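Local coordinates for acyl-CoA dehydrogenase (Mycobacterium thermoresistibile, PDB 3PFD), which probably catalyses the FAD-dependent oxidation of 2,3-saturated acyl-CoA to 2,3-dehydroacyl-CoA, as an acyl-CoA dehydrogenase of fatty acid metabolism, at residues K36-Y41 and R92-A97. Numbering follows the deposited sequence.
Sequences KEIAPY and RVDCSA
The carboxylate of D94, whose CB rests against CG2 of I38, receives a backbone N-H from above its plane: A97 N lies 2.8 Å from D94 OD1, 59° out of that plane, yet the N-H points almost straight at the oxygen (172°). This is the N-cap of helix 95-114, and aspartate suits it because a short acidic side chain can take up an amide that the first helical turn leaves without a carbonyl. With chi1 at 180°, CG stands opposite the backbone N and the carboxylate faces back onto this turn. The other oxygen, OD2, serves the partner helix: a water donates to it at 2.6 Å and to I38 O at 3.0 Å. Helix 24-47 is kinked here, the N of P40 and Y41 lacking bonds to the preceding turn, consistent with proline having no N-H to give; Y41 N instead bonds I38 O. The Y41 ring carries P40 CB over one face, 4.1 Å above the plane and near the rim, with E37 O at its edge in plane.

No direct hydrogen bond joins the two segments; beside the water bridge, the contact is apolar. The beta-branch of I38 puts CG2 close to the backbone, where it reaches V93 CG2 and D94 CB, both at 3.8 Å. A97, with a single methyl, lets I38 CG2 come within 3.9 Å of its CB. A39 CB meets V93 CB at 3.8 Å, alanine letting the backbones come close.

Within the N-terminal helical domain, the contact thus joins the kinked part of helix 24-47 to the turn between helices 80-91 and 95-114 and the first turn of the latter. A55 of helix 53-61 touches both I38 and A97, while R92 salt-bridges E35 of helix 24-47 and D272 of helix 256-280.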
loop_
_atom_site.group_PDB
_atom_site.type_symbol
_atom_site.label_atom_id
_atom_site.label_comp_id
_atom_site.label_asym_id
_atom_site.label_seq_id
_atom_site.Cartn_x
_atom_site.Cartn_y
_atom_site.Cartn_z
ATOM N N LYS C 36 3.063 -34.731 8.172
ATOM C CA LYS C 36 2.624 -35.995 8.745
ATOM C C LYS C 36 2.460 -35.911 10.263
ATOM O O LYS C 36 1.444 -36.344 10.793
ATOM C CB LYS C 36 3.590 -37.142 8.380
ATOM C CG LYS C 36 3.624 -37.521 6.893
ATOM C CD LYS C 36 4.783 -38.510 6.608
ATOM C CE LYS C 36 4.801 -39.013 5.158
ATOM N NZ LYS C 36 6.079 -39.715 4.827
ATOM N N GLU C 37 3.460 -35.355 10.944
ATOM C CA GLU C 37 3.557 -35.433 12.411
ATOM C C GLU C 37 3.161 -34.164 13.173
ATOM O O GLU C 37 2.898 -34.222 14.381
ATOM C CB GLU C 37 4.976 -35.834 12.839
ATOM C CG GLU C 37 5.515 -37.127 12.217
ATOM C CD GLU C 37 4.813 -38.403 12.703
ATOM O OE1 GLU C 37 4.116 -38.379 13.754
ATOM O OE2 GLU C 37 4.973 -39.445 12.017
ATOM N N ILE C 38 3.118 -33.021 12.492
ATOM C CA ILE C 38 2.845 -31.756 13.176
ATOM C C ILE C 38 1.483 -31.141 12.783
ATOM O O ILE C 38 0.715 -30.733 13.652
ATOM C CB ILE C 38 3.988 -30.730 12.909
ATOM C CG1 ILE C 38 5.338 -31.276 13.424
ATOM C CG2 ILE C 38 3.669 -29.352 13.538
ATOM C CD1 ILE C 38 6.529 -30.365 13.045
ATOM N N ALA C 39 1.215 -31.052 11.479
ATOM C CA ALA C 39 -0.033 -30.484 10.955
ATOM C C ALA C 39 -1.339 -31.027 11.561
ATOM O O ALA C 39 -2.267 -30.233 11.761
ATOM C CB ALA C 39 -0.093 -30.561 9.380
ATOM N N PRO C 40 -1.443 -32.361 11.818
ATOM C CA PRO C 40 -2.743 -32.824 12.367
ATOM C C PRO C 40 -3.126 -32.238 13.740
ATOM O O PRO C 40 -4.312 -32.193 14.069
ATOM C CB PRO C 40 -2.586 -34.364 12.436
ATOM C CG PRO C 40 -1.536 -34.693 11.362
ATOM C CD PRO C 40 -0.571 -33.496 11.434
ATOM N N TYR C 41 -2.141 -31.767 14.507
ATOM C CA TYR C 41 -2.383 -31.237 15.864
ATOM C C TYR C 41 -2.435 -29.709 15.964
ATOM O O TYR C 41 -2.870 -29.163 16.976
ATOM C CB TYR C 41 -1.353 -31.816 16.847
ATOM C CG TYR C 41 -1.234 -33.313 16.686
ATOM C CD1 TYR C 41 -2.163 -34.165 17.281
ATOM C CD2 TYR C 41 -0.230 -33.873 15.887
ATOM C CE1 TYR C 41 -2.085 -35.552 17.120
ATOM C CE2 TYR C 41 -0.144 -35.261 15.702
ATOM C CZ TYR C 41 -1.071 -36.095 16.327
ATOM O OH TYR C 41 -0.991 -37.470 16.165
ATOM N N ARG C 92 4.955 -23.161 8.354
ATOM C CA ARG C 92 3.987 -23.411 7.289
ATOM C C ARG C 92 2.784 -24.197 7.790
ATOM O O ARG C 92 1.681 -24.036 7.234
ATOM C CB ARG C 92 4.665 -24.193 6.145
ATOM C CG ARG C 92 3.881 -24.315 4.842
ATOM C CD ARG C 92 4.755 -24.871 3.712
ATOM N NE ARG C 92 3.905 -25.350 2.630
ATOM C CZ ARG C 92 3.352 -26.569 2.576
ATOM N NH1 ARG C 92 3.616 -27.498 3.506
ATOM N NH2 ARG C 92 2.547 -26.877 1.554
ATOM N N VAL C 93 2.979 -25.072 8.782
ATOM C CA VAL C 93 1.839 -25.858 9.304
ATOM C C VAL C 93 1.451 -25.520 10.752
ATOM O O VAL C 93 0.285 -25.726 11.163
ATOM C CB VAL C 93 2.008 -27.399 9.119
ATOM C CG1 VAL C 93 2.197 -27.790 7.613
ATOM C CG2 VAL C 93 3.150 -27.963 9.987
ATOM N N ASP C 94 2.406 -24.987 11.523
ATOM C CA ASP C 94 2.109 -24.667 12.911
ATOM C C ASP C 94 3.156 -23.736 13.480
ATOM O O ASP C 94 4.295 -24.134 13.728
ATOM C CB ASP C 94 2.044 -25.959 13.723
ATOM C CG ASP C 94 1.754 -25.732 15.167
ATOM O OD1 ASP C 94 2.126 -24.664 15.715
ATOM O OD2 ASP C 94 1.195 -26.663 15.774
ATOM N N CYS C 95 2.765 -22.486 13.676
ATOM C CA CYS C 95 3.729 -21.465 14.067
ATOM C C CYS C 95 4.173 -21.682 15.508
ATOM O O CYS C 95 5.364 -21.543 15.803
ATOM C CB CYS C 95 3.159 -20.072 13.846
ATOM S SG CYS C 95 4.315 -18.698 14.047
ATOM N N SER C 96 3.262 -22.078 16.401
ATOM C CA SER C 96 3.716 -22.388 17.777
ATOM C C SER C 96 4.824 -23.439 17.785
ATOM O O SER C 96 5.808 -23.307 18.500
ATOM C CB SER C 96 2.572 -22.794 18.696
ATOM O OG SER C 96 1.605 -21.757 18.793
ATOM N N ALA C 97 4.643 -24.491 16.995
ATOM C CA ALA C 97 5.636 -25.548 16.867
ATOM C C ALA C 97 6.972 -25.035 16.334
ATOM O O ALA C 97 8.034 -25.467 16.810
ATOM C CB ALA C 97 5.088 -26.698 15.982
HETATM O O HOH W 1 1.265 -29.248 16.161
#